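Local atomic coordinates of maleate cis-trans isomerase (Pseudomonas putida, PDB entry 4FQ5), a protein that probably catalyses the cis-trans isomerization of the C2-C3 double bond of maleate to give fumarate, working as a homodimer. Residues K26-G31 and R95-G100; V179-A184 and A206-D211. The protein carries 1 engineered substitution. All coordinates share one frame; numbering follows the deposited sequence.

Interaction 1 (K26-G31 and R95-G100); sequences KVVRVG and RVDVMG
Asp97 and Arg29 show how a side chain can stand in for a strand that has not yet begun. The carboxylate of Asp97 accepts the amide of Arg29, N to OD2 2.9 Å, on its anti side and almost straight at 170°, while the amide of Asp97 returns a bond to Arg29 O in the carbonyl plane, N to O 2.8 Å. The first torsion of Asp97 (chi1 -61°) sets CG beside its own backbone N, which lets one residue grip both the N-H and the C=O of Arg29. A water bound to OD2 also reaches Val27 O. With an alanine here the Arg29 amide would probably lose its carboxylate mate, and the water its hold on that side. Arg29 CG passes 3.7 Å from Asp97 OD2, and from there the chain runs extended to NE; its NH2 makes weak bonds to Arg95 O, 3.4 Å away, and to Ala94 O just before it. Beyond Asp97 regular parallel pairing takes over, with Gly100 N giving to Gly31 O at 2.9 Å. Val30 and Val98 point the same way from one face, CG2 to CG2 4.1 Å, and Val96 CG2 rests against the backbone at Gly31 N, 3.5 Å away. Strand 59-67 pairs with the far edge of 27-31, Leu256 touches Val28 and Val98, Met99 packs on helix 84-92, and Ile39 of the second subunit reaches Arg29.

Interaction 2 (V179-A184 and A206-D211); sequences VGDYRA and ASMRTD
Strand 179-184 faces the irregular segment 206-211 without pairing as a sheet, the nearest alpha carbons, those of Asp181 and Arg209, being 6.1 Å apart. Side chains and a water therefore do the joining. The amide of Arg209 points nearly straight (170°) at Asp181 OD1, N to OD1 3.2 Å, but comes from above the carboxylate plane instead of within it. Beside this bond, a water accepts from Asp181 N and donates to Arg209 O, which gives a second link between the same two residues. The Arg209 side chain lies roughly perpendicular to that of Asp181 and leads away, its NE forming a salt bridge with Asp211 OD2.

Met208 and Arg183 run antiparallel along one another. Bent at chi2 (-81°), Arg183 folds its guanidinium over Met208, whose CG lies against one face toward the rim, while Met208 SD sits 3.5 Å from Arg183 CG. From the edge, Arg183 NH2 donates to Ser207 O at 3.0 Å, and NH1 turns back to Tyr182 O at 3.2 Å; these two carbonyls probably restrict the turning of the group. NH2 also forms a long salt bridge with Asp181 OD1, 3.7 Å away. A turn at chi3 brings the Met208 methyl up to the strand backbone, CE 3.4 Å from Asp181 O.

Met208 also packs on Ala155 and Val157 of strand 153-158, next to 178-184 in the sheet. The contact thus joins an outermost strand of a parallel sheet to the loop between helix 201-206 and strand 215-217, part of the alternating helix and strand pattern of an alpha/beta fold, here of the maleate isomerase family.

Interaction 1 and interaction 2 belong to different four-stranded parallel sheets, on opposite sides of the chain's centre, with their centres 35 Å apart and no shared element. Each sheet has the strand order 2-1-3-4, but the contacts sample it differently. Interaction 1 joins neighbouring inner strands and is partly buried; backbone pairing carries much of it, with valines packing beside the strands and Arg29 and Asp97 where the pairing starts. Interaction 2 lies at the surface, between an outermost strand and a loop; lacking strand pairing, it relies on side-chain-to-backbone bonds and a water, and a single buried methionine supplies much of the apolar part. The second subunit touches interaction 1, whereas no other chain of the assembly reaches interaction 2.

Interaction 1 (K26-G31 and R95-G100)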
loop_
_atom_site.group_PDB
_atom_site.type_symbol
_atom_site.label_atom_id
_atom_site.label_comp_id
_atom_site.label_asym_id
_atom_site.label_seq_id
_atom_site.Cartn_x
_atom_site.Cartn_y
_atom_site.Cartn_z
ATOM N N LYS A 26 4.240 -10.563 10.864
ATOM C CA LYS A 26 3.368 -11.778 10.942
ATOM C C LYS A 26 2.583 -12.012 9.642
ATOM O O LYS A 26 1.730 -11.196 9.252
ATOM C CB LYS A 26 2.428 -11.685 12.137
ATOM N N VAL A 27 2.880 -13.138 8.988
ATOM C CA VAL A 27 2.314 -13.475 7.675
ATOM C C VAL A 27 1.249 -14.570 7.776
ATOM O O VAL A 27 1.455 -15.600 8.418
ATOM C CB VAL A 27 3.414 -13.919 6.684
ATOM C CG1 VAL A 27 2.851 -14.088 5.281
ATOM C CG2 VAL A 27 4.563 -12.923 6.668
ATOM N N VAL A 28 0.104 -14.344 7.144
ATOM C CA VAL A 28 -0.963 -15.334 7.128
ATOM C C VAL A 28 -1.128 -15.835 5.695
ATOM O O VAL A 28 -1.336 -15.030 4.783
ATOM C CB VAL A 28 -2.283 -14.737 7.667
ATOM C CG1 VAL A 28 -3.418 -15.746 7.570
ATOM C CG2 VAL A 28 -2.110 -14.268 9.105
ATOM N N ARG A 29 -1.011 -17.153 5.501
ATOM C CA ARG A 29 -1.200 -17.766 4.177
ATOM C C ARG A 29 -2.646 -18.141 3.995
ATOM O O ARG A 29 -3.133 -19.054 4.665
ATOM C CB ARG A 29 -0.416 -19.067 4.006
ATOM C CG ARG A 29 1.013 -19.049 4.451
ATOM C CD ARG A 29 1.797 -20.120 3.713
ATOM N NE ARG A 29 3.162 -20.070 4.196
ATOM C CZ ARG A 29 3.830 -21.093 4.709
ATOM N NH1 ARG A 29 5.065 -20.892 5.135
ATOM N NH2 ARG A 29 3.293 -22.311 4.766
ATOM N N VAL A 30 -3.308 -17.475 3.058
ATOM C CA VAL A 30 -4.715 -17.722 2.773
ATOM C C VAL A 30 -4.831 -18.627 1.549
ATOM O O VAL A 30 -4.267 -18.331 0.502
ATOM C CB VAL A 30 -5.467 -16.396 2.522
ATOM C CG1 VAL A 30 -6.929 -16.654 2.165
ATOM C CG2 VAL A 30 -5.363 -15.503 3.755
ATOM N N GLY A 31 -5.561 -19.728 1.687
ATOM C CA GLY A 31 -5.785 -20.647 0.570
ATOM C C GLY A 31 -7.188 -20.475 0.034
ATOM O O GLY A 31 -8.131 -20.318 0.808
ATOM N N ARG A 95 0.612 -25.835 3.390
ATOM C CA ARG A 95 0.376 -25.509 4.819
ATOM C C ARG A 95 -0.237 -24.115 5.008
ATOM O O ARG A 95 0.213 -23.285 5.795
ATOM C CB ARG A 95 1.635 -25.712 5.673
ATOM C CG ARG A 95 2.104 -27.163 5.715
ATOM C CD ARG A 95 3.272 -27.355 6.677
ATOM N NE ARG A 95 2.867 -27.150 8.065
ATOM C CZ ARG A 95 2.222 -28.053 8.806
ATOM N NH1 ARG A 95 1.902 -29.244 8.300
ATOM N NH2 ARG A 95 1.894 -27.761 10.056
ATOM N N VAL A 96 -1.280 -23.892 4.231
ATOM C CA VAL A 96 -2.093 -22.699 4.260
ATOM C C VAL A 96 -2.741 -22.587 5.657
ATOM O O VAL A 96 -3.061 -23.607 6.272
ATOM C CB VAL A 96 -3.076 -22.837 3.073
ATOM C CG1 VAL A 96 -4.533 -22.884 3.492
ATOM C CG2 VAL A 96 -2.748 -21.850 1.963
ATOM N N ASP A 97 -2.874 -21.366 6.182
ATOM C CA ASP A 97 -3.406 -21.155 7.543
ATOM C C ASP A 97 -4.938 -21.170 7.618
ATOM O O ASP A 97 -5.517 -21.401 8.685
ATOM C CB ASP A 97 -2.860 -19.853 8.150
ATOM C CG ASP A 97 -1.345 -19.853 8.269
ATOM O OD1 ASP A 97 -0.799 -20.789 8.889
ATOM O OD2 ASP A 97 -0.697 -18.920 7.744
ATOM N N VAL A 98 -5.580 -20.885 6.488
ATOM C CA VAL A 98 -7.034 -20.973 6.333
ATOM C C VAL A 98 -7.295 -21.344 4.904
ATOM O O VAL A 98 -6.515 -20.979 4.021
ATOM C CB VAL A 98 -7.789 -19.632 6.502
ATOM C CG1 VAL A 98 -8.513 -19.576 7.829
ATOM C CG2 VAL A 98 -6.901 -18.420 6.235
ATOM N N MET A 99 -8.425 -22.001 4.676
ATOM C CA MET A 99 -8.806 -22.435 3.346
ATOM C C MET A 99 -10.275 -22.124 3.108
ATOM O O MET A 99 -11.141 -22.552 3.875
ATOM C CB MET A 99 -8.543 -23.935 3.196
ATOM C CG MET A 99 -8.534 -24.410 1.755
ATOM S SD MET A 99 -8.207 -26.177 1.639
ATOM C CE MET A 99 -6.646 -26.279 2.517
ATOM N N GLY A 100 -10.546 -21.371 2.045
ATOM C CA GLY A 100 -11.908 -21.002 1.686
ATOM C C GLY A 100 -12.357 -21.653 0.395
ATOM O O GLY A 100 -11.694 -21.536 -0.631
HETATM O O HOH W 1 2.103 -18.665 7.894
#

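Interaction 2 (V179-A184 and A206-D211)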
loop_
_atom_site.group_PDB
_atom_site.type_symbol
_atom_site.label_atom_id
_atom_site.label_comp_id
_atom_site.label_asym_id
_atom_site.label_seq_id
_atom_site.Cartn_x
_atom_site.Cartn_y
_atom_site.Cartn_z
ATOM N N VAL A 179 -36.195 -15.022 3.751
ATOM C CA VAL A 179 -35.828 -14.284 2.554
ATOM C C VAL A 179 -37.042 -13.509 2.057
ATOM O O VAL A 179 -38.093 -14.090 1.778
ATOM C CB VAL A 179 -35.281 -15.198 1.433
ATOM C CG1 VAL A 179 -34.918 -14.383 0.204
ATOM C CG2 VAL A 179 -34.062 -15.974 1.913
ATOM N N GLY A 180 -36.885 -12.188 1.970
ATOM C CA GLY A 180 -37.871 -11.328 1.326
ATOM C C GLY A 180 -37.602 -11.255 -0.163
ATOM O O GLY A 180 -37.456 -12.279 -0.830
ATOM N N ASP A 181 -37.530 -10.038 -0.687
ATOM C CA ASP A 181 -37.229 -9.826 -2.094
ATOM C C ASP A 181 -35.910 -10.472 -2.495
ATOM O O ASP A 181 -34.939 -10.448 -1.739
ATOM C CB ASP A 181 -37.166 -8.330 -2.404
ATOM C CG ASP A 181 -38.508 -7.759 -2.820
ATOM O OD1 ASP A 181 -38.545 -7.048 -3.845
ATOM O OD2 ASP A 181 -39.521 -8.021 -2.132
ATOM N N TYR A 182 -35.892 -11.065 -3.682
ATOM C CA TYR A 182 -34.654 -11.529 -4.276
ATOM C C TYR A 182 -34.691 -11.322 -5.777
ATOM O O TYR A 182 -35.769 -11.293 -6.376
ATOM C CB TYR A 182 -34.340 -12.987 -3.893
ATOM C CG TYR A 182 -35.365 -14.029 -4.300
ATOM C CD1 TYR A 182 -35.305 -14.647 -5.549
ATOM C CD2 TYR A 182 -36.367 -14.428 -3.415
ATOM C CE1 TYR A 182 -36.228 -15.616 -5.915
ATOM C CE2 TYR A 182 -37.299 -15.395 -3.771
ATOM C CZ TYR A 182 -37.221 -15.985 -5.018
ATOM O OH TYR A 182 -38.139 -16.944 -5.375
ATOM N N ARG A 183 -33.513 -11.145 -6.371
ATOM C CA ARG A 183 -33.382 -10.970 -7.818
ATOM C C ARG A 183 -32.334 -11.915 -8.370
ATOM O O ARG A 183 -31.316 -12.160 -7.731
ATOM C CB ARG A 183 -32.986 -9.530 -8.177
ATOM C CG ARG A 183 -34.017 -8.462 -7.852
ATOM C CD ARG A 183 -35.118 -8.345 -8.899
ATOM N NE ARG A 183 -36.084 -7.305 -8.532
ATOM C CZ ARG A 183 -37.123 -7.485 -7.715
ATOM N NH1 ARG A 183 -37.356 -8.673 -7.162
ATOM N NH2 ARG A 183 -37.932 -6.470 -7.443
ATOM N N ALA A 184 -32.588 -12.425 -9.570
ATOM C CA ALA A 184 -31.671 -13.312 -10.262
ATOM C C ALA A 184 -31.368 -12.725 -11.631
ATOM O O ALA A 184 -32.284 -12.496 -12.423
ATOM C CB ALA A 184 -32.287 -14.695 -10.401
ATOM N N ALA A 206 -32.320 -0.765 -5.309
ATOM C CA ALA A 206 -33.326 0.295 -5.174
ATOM C C ALA A 206 -34.715 -0.154 -5.648
ATOM O O ALA A 206 -35.727 0.277 -5.100
ATOM C CB ALA A 206 -32.889 1.540 -5.934
ATOM N N SER A 207 -34.753 -1.015 -6.664
ATOM C CA SER A 207 -36.014 -1.526 -7.199
ATOM C C SER A 207 -36.460 -2.831 -6.524
ATOM O O SER A 207 -37.279 -3.576 -7.064
ATOM C CB SER A 207 -35.923 -1.685 -8.718
ATOM O OG SER A 207 -34.875 -2.566 -9.074
ATOM N N MET A 208 -35.905 -3.095 -5.344
ATOM C CA MET A 208 -36.337 -4.188 -4.484
ATOM C C MET A 208 -36.851 -3.588 -3.190
ATOM O O MET A 208 -36.434 -2.498 -2.799
ATOM C CB MET A 208 -35.168 -5.120 -4.151
ATOM C CG MET A 208 -34.601 -5.900 -5.322
ATOM S SD MET A 208 -33.076 -6.766 -4.880
ATOM C CE MET A 208 -33.660 -7.881 -3.604
ATOM N N ARG A 209 -37.749 -4.297 -2.515
ATOM C CA ARG A 209 -38.198 -3.866 -1.201
ATOM C C ARG A 209 -37.127 -4.218 -0.172
ATOM O O ARG A 209 -36.736 -5.383 -0.049
ATOM C CB ARG A 209 -39.530 -4.522 -0.849
ATOM C CG ARG A 209 -40.143 -4.000 0.436
ATOM C CD ARG A 209 -41.451 -4.702 0.729
ATOM N NE ARG A 209 -41.921 -4.412 2.080
ATOM C CZ ARG A 209 -43.011 -4.942 2.628
ATOM N NH1 ARG A 209 -43.757 -5.798 1.942
ATOM N NH2 ARG A 209 -43.354 -4.615 3.867
ATOM N N THR A 210 -36.638 -3.213 0.548
ATOM C CA THR A 210 -35.578 -3.430 1.539
ATOM C C THR A 210 -35.909 -2.850 2.917
ATOM O O THR A 210 -35.119 -2.981 3.853
ATOM C CB THR A 210 -34.210 -2.888 1.062
ATOM O OG1 THR A 210 -34.320 -1.495 0.757
ATOM C CG2 THR A 210 -33.719 -3.635 -0.171
ATOM N N ASP A 211 -37.077 -2.224 3.040
ATOM C CA ASP A 211 -37.533 -1.694 4.325
ATOM C C ASP A 211 -37.872 -2.795 5.336
ATOM O O ASP A 211 -37.683 -2.609 6.533
ATOM C CB ASP A 211 -38.727 -0.747 4.136
ATOM C CG ASP A 211 -39.908 -1.414 3.438
ATOM O OD1 ASP A 211 -40.147 -1.112 2.249
ATOM O OD2 ASP A 211 -40.598 -2.240 4.075
HETATM O O HOH W 2 -37.911 -7.711 0.953
#